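Local coordinates for protein glycerol trinitrate reductase (Agrobacterium tumefaciens, PDB 5EPD) that probably reduces glycerol trinitrate as an FMN-dependent oxidoreductase of the old yellow enzyme family, captured here in its flavin-free form, at residues 99-102 and 103-106; 202-205 and 206-210; 262-265 and 266-270. All coordinates share one frame; numbering follows the deposited sequence.

Interaction 1: 99-102 and 103-106; sequences QIDG and WKKV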
loop_
_atom_site.group_PDB
_atom_site.type_symbol
_atom_site.label_atom_id
_atom_site.label_comp_id
_atom_site.label_asym_id
_atom_site.label_seq_id
_atom_site.Cartn_x
_atom_site.Cartn_y
_atom_site.Cartn_z
ATOM N N GLN A 99 14.770 9.416 -7.594
ATOM C CA GLN A 99 13.844 8.891 -6.584
ATOM C C GLN A 99 14.509 7.856 -5.671
ATOM O O GLN A 99 14.421 7.938 -4.441
ATOM C CB GLN A 99 12.621 8.285 -7.265
ATOM C CG GLN A 99 11.778 9.311 -8.027
ATOM C CD GLN A 99 10.999 8.705 -9.197
ATOM O OE1 GLN A 99 11.039 7.483 -9.441
ATOM N NE2 GLN A 99 10.310 9.571 -9.954
ATOM N N ILE A 100 15.189 6.889 -6.268
ATOM C CA ILE A 100 15.908 5.900 -5.491
ATOM C C ILE A 100 16.761 6.590 -4.424
ATOM O O ILE A 100 16.675 6.271 -3.219
ATOM C CB ILE A 100 16.795 5.037 -6.405
ATOM C CG1 ILE A 100 15.911 4.209 -7.353
ATOM C CG2 ILE A 100 17.689 4.117 -5.577
ATOM C CD1 ILE A 100 16.677 3.435 -8.409
ATOM N N ASP A 101 17.564 7.564 -4.875
ATOM C CA ASP A 101 18.506 8.255 -3.993
ATOM C C ASP A 101 17.795 9.059 -2.909
ATOM O O ASP A 101 18.255 9.067 -1.760
ATOM C CB ASP A 101 19.500 9.103 -4.793
ATOM C CG ASP A 101 20.375 8.252 -5.704
ATOM O OD1 ASP A 101 20.345 6.996 -5.611
ATOM O OD2 ASP A 101 21.080 8.843 -6.536
ATOM N N GLY A 102 16.673 9.692 -3.251
ATOM C CA GLY A 102 15.784 10.263 -2.232
ATOM C C GLY A 102 15.304 9.240 -1.179
ATOM O O GLY A 102 15.259 9.536 0.035
ATOM N N TRP A 103 14.949 8.040 -1.640
ATOM C CA TRP A 103 14.462 6.988 -0.747
ATOM C C TRP A 103 15.539 6.428 0.169
ATOM O O TRP A 103 15.215 5.891 1.247
ATOM C CB TRP A 103 13.861 5.816 -1.538
ATOM C CG TRP A 103 12.498 6.077 -2.059
ATOM C CD1 TRP A 103 12.122 6.182 -3.367
ATOM C CD2 TRP A 103 11.310 6.256 -1.280
ATOM N NE1 TRP A 103 10.769 6.415 -3.451
ATOM C CE2 TRP A 103 10.246 6.472 -2.186
ATOM C CE3 TRP A 103 11.041 6.252 0.097
ATOM C CZ2 TRP A 103 8.932 6.688 -1.763
ATOM C CZ3 TRP A 103 9.730 6.470 0.517
ATOM C CH2 TRP A 103 8.694 6.685 -0.419
ATOM N N LYS A 104 16.801 6.502 -0.266
ATOM C CA LYS A 104 17.911 5.960 0.538
ATOM C C LYS A 104 18.034 6.700 1.851
ATOM O O LYS A 104 18.260 6.094 2.893
ATOM C CB LYS A 104 19.238 6.026 -0.205
ATOM C CG LYS A 104 19.462 4.901 -1.190
ATOM C CD LYS A 104 20.688 5.214 -2.024
ATOM C CE LYS A 104 21.120 4.038 -2.872
ATOM N NZ LYS A 104 22.008 4.510 -3.968
ATOM N N LYS A 105 17.872 8.012 1.790
ATOM C CA LYS A 105 17.899 8.818 2.982
ATOM C C LYS A 105 16.781 8.420 3.959
ATOM O O LYS A 105 16.971 8.442 5.179
ATOM C CB LYS A 105 17.756 10.276 2.604
ATOM C CG LYS A 105 18.846 10.805 1.688
ATOM C CD LYS A 105 18.916 12.320 1.852
ATOM C CE LYS A 105 20.011 12.959 1.023
ATOM N NZ LYS A 105 19.504 13.215 -0.348
ATOM N N VAL A 106 15.615 8.062 3.421
ATOM C CA VAL A 106 14.448 7.689 4.237
ATOM C C VAL A 106 14.648 6.312 4.860
ATOM O O VAL A 106 14.429 6.149 6.050
ATOM C CB VAL A 106 13.148 7.706 3.401
ATOM C CG1 VAL A 106 11.942 7.285 4.239
ATOM C CG2 VAL A 106 12.936 9.092 2.799
#
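D101 and K104, three residues apart on one helix, form the ionic link of this turn, and it is a loose one: K104 NZ stands 3.4 Å from D101 OD1, a weak bond within a salt bridge. The two side chains run side by side and point the same way, the lysine chain extended beyond CG so that its ammonium group draws level with the carboxylate. The firmer partner of D101 OD1 is Q97 NE2, which donates a hydrogen bond to it.

Hydrogen bonds make up a second group. W103 N donates to Q99 O at 2.9 Å and K104 N to I100 O at 3.0 Å, the i to i+4 pattern of an alpha-helix, and the indole NE1 of W103 donates to G93 O. This helix, 97-112, is the crossover of a beta-alpha-beta unit that joins strands 73-80 and 117-122 of the TIM barrel.

Packing forms the third group. With CG beside the backbone N (chi1 -78°), the W103 indole lies alongside the preceding turn, CD1 3.1 Å from Q99 O. Its ring meets F190 edge-to-face. Further along, V106 CG2 sits 3.6 Å from G102 O while the same side chain packs on A62 and Y65 of helix 61-66.

Interaction 2: 202-205 and 206-210; sequences LLEQ and FAKDG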
loop_
_atom_site.group_PDB
_atom_site.type_symbol
_atom_site.label_atom_id
_atom_site.label_comp_id
_atom_site.label_asym_id
_atom_site.label_seq_id
_atom_site.Cartn_x
_atom_site.Cartn_y
_atom_site.Cartn_z
ATOM N N LEU A 202 -4.955 -0.587 -10.299
ATOM C CA LEU A 202 -4.872 -1.370 -11.544
ATOM C C LEU A 202 -5.171 -2.847 -11.338
ATOM O O LEU A 202 -6.018 -3.452 -12.049
ATOM C CB LEU A 202 -3.494 -1.237 -12.206
ATOM C CG LEU A 202 -3.334 -1.942 -13.563
ATOM C CD1 LEU A 202 -4.296 -1.401 -14.617
ATOM C CD2 LEU A 202 -1.914 -1.827 -14.087
ATOM N N LEU A 203 -4.484 -3.432 -10.372
ATOM C CA LEU A 203 -4.502 -4.880 -10.269
ATOM C C LEU A 203 -5.867 -5.367 -9.789
ATOM O O LEU A 203 -6.284 -6.459 -10.175
ATOM C CB LEU A 203 -3.366 -5.388 -9.366
ATOM C CG LEU A 203 -1.954 -4.858 -9.675
ATOM C CD1 LEU A 203 -0.895 -5.415 -8.717
ATOM C CD2 LEU A 203 -1.596 -5.136 -11.134
ATOM N N GLU A 204 -6.546 -4.572 -8.945
ATOM C CA GLU A 204 -7.893 -4.896 -8.475
ATOM C C GLU A 204 -8.917 -4.637 -9.599
ATOM O O GLU A 204 -9.956 -5.334 -9.698
ATOM C CB GLU A 204 -8.284 -4.100 -7.212
ATOM C CG GLU A 204 -9.685 -4.478 -6.686
ATOM C CD GLU A 204 -10.170 -3.676 -5.474
ATOM O OE1 GLU A 204 -10.552 -2.488 -5.627
ATOM O OE2 GLU A 204 -10.227 -4.260 -4.370
ATOM N N GLN A 205 -8.639 -3.651 -10.452
ATOM C CA GLN A 205 -9.526 -3.378 -11.571
ATOM C C GLN A 205 -9.629 -4.639 -12.419
ATOM O O GLN A 205 -10.684 -4.936 -12.946
ATOM C CB GLN A 205 -9.012 -2.228 -12.433
ATOM C CG GLN A 205 -9.287 -0.848 -11.883
ATOM C CD GLN A 205 -8.246 0.151 -12.345
ATOM O OE1 GLN A 205 -7.891 0.203 -13.535
ATOM N NE2 GLN A 205 -7.745 0.951 -11.412
ATOM N N PHE A 206 -8.507 -5.349 -12.551
ATOM C CA PHE A 206 -8.449 -6.602 -13.298
ATOM C C PHE A 206 -9.146 -7.730 -12.542
ATOM O O PHE A 206 -9.863 -8.519 -13.154
ATOM C CB PHE A 206 -6.981 -7.009 -13.589
ATOM C CG PHE A 206 -6.431 -6.467 -14.889
ATOM C CD1 PHE A 206 -5.892 -5.189 -14.956
ATOM C CD2 PHE A 206 -6.449 -7.245 -16.051
ATOM C CE1 PHE A 206 -5.374 -4.694 -16.145
ATOM C CE2 PHE A 206 -5.939 -6.746 -17.247
ATOM C CZ PHE A 206 -5.389 -5.473 -17.294
ATOM N N ALA A 207 -8.897 -7.806 -11.235
ATOM C CA ALA A 207 -9.448 -8.831 -10.378
ATOM C C ALA A 207 -10.989 -8.833 -10.238
ATOM O O ALA A 207 -11.615 -9.898 -10.154
ATOM C CB ALA A 207 -8.806 -8.728 -8.998
ATOM N N LYS A 208 -11.590 -7.641 -10.191
ATOM C CA LYS A 208 -13.041 -7.492 -9.978
ATOM C C LYS A 208 -13.842 -7.249 -11.279
ATOM O O LYS A 208 -13.512 -6.377 -12.077
ATOM C CB LYS A 208 -13.294 -6.382 -8.932
ATOM C CG LYS A 208 -12.809 -6.794 -7.548
ATOM C CD LYS A 208 -13.054 -5.743 -6.473
ATOM C CE LYS A 208 -12.682 -6.295 -5.102
ATOM N NZ LYS A 208 -12.746 -5.268 -4.024
ATOM N N ASP A 209 -14.917 -8.017 -11.462
ATOM C CA ASP A 209 -15.729 -7.968 -12.692
ATOM C C ASP A 209 -16.526 -6.690 -12.896
ATOM O O ASP A 209 -16.995 -6.408 -14.014
ATOM C CB ASP A 209 -16.661 -9.180 -12.804
ATOM C CG ASP A 209 -17.611 -9.360 -11.607
ATOM O OD1 ASP A 209 -17.680 -8.545 -10.657
ATOM O OD2 ASP A 209 -18.312 -10.390 -11.621
ATOM N N GLY A 210 -16.667 -5.896 -11.837
ATOM C CA GLY A 210 -17.268 -4.572 -11.954
ATOM C C GLY A 210 -16.487 -3.660 -12.873
ATOM O O GLY A 210 -17.052 -2.740 -13.440
#
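E204 and K208 are joined by a buried salt bridge in which K208 NZ lies 2.7 Å from E204 OE2. The ammonium approaches from above the carboxylate plane, about 70° out of it. It has further partners in S253 OG and S250 O, so several oxygens share a charge that is buried, and the carboxylate would be expected to stabilise its protonated form. The chains of both residues are extended and pass each other at a slant, which brings their aliphatic parts together as well: K208 CD is 3.6 Å from E204 CG.

Backbone bonds come next. K208 N donates to E204 O at 2.9 Å, although K208 is the first residue to leave helical geometry, and A207 N bonds to L203 O at 3.1 Å. The short helix 202-207 lies in the connection between barrel strand 193-196 and helix 227-240. Q205 turns its amide elsewhere, with NE2 donating to G200 O and V124 O and OE1 accepting from R126 N.

Beyond the polar groups the packing is apolar, and still buried. L202 and F206 lie side by side, L202 CD1 3.8 Å from F206 CE1, and the leucine gets there with CG anti to the backbone N (chi1 -176°). L202 O sits in the plane of the phenyl ring at its edge, 3.4 Å from F206 CD1, while L228 of helix 227-240 and L171 of helix 171-187 also pack against F206.

Interaction 3: 262-265 and 266-270; sequences DPQT and QYDYI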
loop_
_atom_site.group_PDB
_atom_site.type_symbol
_atom_site.label_atom_id
_atom_site.label_comp_id
_atom_site.label_asym_id
_atom_site.label_seq_id
_atom_site.Cartn_x
_atom_site.Cartn_y
_atom_site.Cartn_z
ATOM N N ASP A 262 -18.816 -11.957 -6.862
ATOM C CA ASP A 262 -18.533 -13.035 -5.898
ATOM C C ASP A 262 -17.085 -12.943 -5.391
ATOM O O ASP A 262 -16.174 -13.602 -5.908
ATOM C CB ASP A 262 -18.839 -14.409 -6.519
ATOM C CG ASP A 262 -18.599 -15.555 -5.549
ATOM O OD1 ASP A 262 -18.075 -15.306 -4.434
ATOM O OD2 ASP A 262 -18.923 -16.716 -5.907
ATOM N N PRO A 263 -16.863 -12.097 -4.385
ATOM C CA PRO A 263 -15.477 -11.872 -3.971
ATOM C C PRO A 263 -14.878 -13.063 -3.230
ATOM O O PRO A 263 -13.652 -13.271 -3.265
ATOM C CB PRO A 263 -15.573 -10.633 -3.070
ATOM C CG PRO A 263 -17.015 -10.523 -2.678
ATOM C CD PRO A 263 -17.785 -11.088 -3.831
ATOM N N GLN A 264 -15.729 -13.843 -2.583
ATOM C CA GLN A 264 -15.251 -15.016 -1.872
ATOM C C GLN A 264 -14.527 -16.014 -2.820
ATOM O O GLN A 264 -13.376 -16.403 -2.571
ATOM C CB GLN A 264 -16.411 -15.712 -1.139
ATOM C CG GLN A 264 -15.929 -16.721 -0.108
ATOM C CD GLN A 264 -15.271 -16.055 1.103
ATOM O OE1 GLN A 264 -15.937 -15.358 1.863
ATOM N NE2 GLN A 264 -13.962 -16.284 1.290
ATOM N N THR A 265 -15.200 -16.408 -3.900
ATOM C CA THR A 265 -14.595 -17.272 -4.913
ATOM C C THR A 265 -13.337 -16.618 -5.475
ATOM O O THR A 265 -12.288 -17.258 -5.616
ATOM C CB THR A 265 -15.578 -17.539 -6.078
ATOM O OG1 THR A 265 -16.802 -18.078 -5.553
ATOM C CG2 THR A 265 -14.972 -18.511 -7.086
ATOM N N GLN A 266 -13.457 -15.330 -5.790
ATOM C CA GLN A 266 -12.366 -14.579 -6.407
ATOM C C GLN A 266 -11.135 -14.589 -5.513
ATOM O O GLN A 266 -10.000 -14.803 -6.012
ATOM C CB GLN A 266 -12.801 -13.138 -6.701
ATOM C CG GLN A 266 -11.810 -12.318 -7.529
ATOM C CD GLN A 266 -11.564 -12.873 -8.925
ATOM O OE1 GLN A 266 -12.428 -12.773 -9.825
ATOM N NE2 GLN A 266 -10.369 -13.445 -9.131
ATOM N N TYR A 267 -11.340 -14.356 -4.205
ATOM C CA TYR A 267 -10.194 -14.106 -3.290
ATOM C C TYR A 267 -9.693 -15.355 -2.572
ATOM O O TYR A 267 -8.542 -15.381 -2.134
ATOM C CB TYR A 267 -10.466 -12.929 -2.334
ATOM C CG TYR A 267 -10.258 -11.594 -3.030
ATOM C CD1 TYR A 267 -11.281 -11.018 -3.787
ATOM C CD2 TYR A 267 -9.033 -10.933 -2.973
ATOM C CE1 TYR A 267 -11.089 -9.831 -4.476
ATOM C CE2 TYR A 267 -8.828 -9.734 -3.652
ATOM C CZ TYR A 267 -9.863 -9.193 -4.405
ATOM O OH TYR A 267 -9.702 -8.021 -5.094
ATOM N N ASP A 268 -10.543 -16.385 -2.470
ATOM C CA ASP A 268 -10.083 -17.730 -2.096
ATOM C C ASP A 268 -9.092 -18.239 -3.147
ATOM O O ASP A 268 -8.037 -18.803 -2.798
ATOM C CB ASP A 268 -11.245 -18.728 -2.032
ATOM C CG ASP A 268 -12.125 -18.531 -0.834
ATOM O OD1 ASP A 268 -11.738 -17.805 0.112
ATOM O OD2 ASP A 268 -13.217 -19.120 -0.836
ATOM N N TYR A 269 -9.452 -18.053 -4.423
ATOM C CA TYR A 269 -8.563 -18.405 -5.540
ATOM C C TYR A 269 -7.216 -17.671 -5.480
ATOM O O TYR A 269 -6.141 -18.302 -5.472
ATOM C CB TYR A 269 -9.229 -18.122 -6.900
ATOM C CG TYR A 269 -8.296 -18.477 -8.046
ATOM C CD1 TYR A 269 -8.110 -19.808 -8.415
ATOM C CD2 TYR A 269 -7.550 -17.494 -8.720
ATOM C CE1 TYR A 269 -7.241 -20.162 -9.442
ATOM C CE2 TYR A 269 -6.674 -17.839 -9.755
ATOM C CZ TYR A 269 -6.523 -19.180 -10.116
ATOM O OH TYR A 269 -5.670 -19.578 -11.143
ATOM N N ILE A 270 -7.297 -16.334 -5.446
ATOM C CA ILE A 270 -6.114 -15.459 -5.369
ATOM C C ILE A 270 -5.216 -15.813 -4.182
ATOM O O ILE A 270 -3.997 -15.899 -4.336
ATOM C CB ILE A 270 -6.504 -13.951 -5.342
ATOM C CG1 ILE A 270 -6.871 -13.489 -6.758
ATOM C CG2 ILE A 270 -5.355 -13.078 -4.817
ATOM C CD1 ILE A 270 -7.865 -12.346 -6.802
#
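D268 OD1 is gripped by more than one group: Q264 NE2 donates to it across one helical turn at 2.9 Å, and S302 OG is a second hydrogen-bonding partner. R306 NE adds a long, weak ion pair, which would be expected to favour the ionised carboxylate. The glutamine bond uses the syn side of the oxygen, about 34° out of the carboxylate plane, whereas the oxygen lies almost exactly in the amide plane of Q264. Amide and carboxylate are turned 38° from each other. The Q264 chain leaves opposite its backbone N and then bends at chi2 (70°), and its other amide atom, OE1, accepts from D299 N, so the rotation of the amide is fixed at both ends.

Ahead of this pair, D262 is the N-cap of helix 263-276. Its OD1 receives T265 N at 3.1 Å, satisfying an amide of the first turn, and its OD2 also accepts from T265 OG1; both donors approach from above the carboxylate plane. The helix is the crossover between strands 245-249 and 281-284, one beta-alpha-beta unit of the TIM barrel. Main-chain bonds then carry the turn onward: Y267 N meets P263 O at 2.7 Å, and the next two amides, D268 N and Y269 N, bond in the same way to Q264 O and T265 O.

At the buried Y267, P263 O lies in the plane of the ring, at its edge and 3.3 Å from CD1. I270 CD1 lies over one ring face, off-centre, while L303 of helix 300-306 also touches the tyrosine. Q266 sends its amide away from this pair, OE1 accepting from R225 NE and NE2 donating to V222 O.

In the fold
One TIM barrel displays the same device, side chains meeting within about one helical turn, in three different settings. Interactions 2 and 3 are neighbours, with centres about 12 Å apart on the same side of the chain's centre. The Y267 hydroxyl packs against the E204–K208 pair, K208 CE 3.4 Å from Y267 OH, and R225 NE joins the two contacts, bonded to Q266 OE1 and weakly to A207 O. Interaction 1 lies across the chain's centre from both, its nearest atoms about 17 Å from interaction 2 and about 24 Å from interaction 3. Interactions 1 and 3 sit on crossover helices of separate beta-alpha-beta units, whereas interaction 2 occupies a short helix in an intervening connection. The structure contains no FMN.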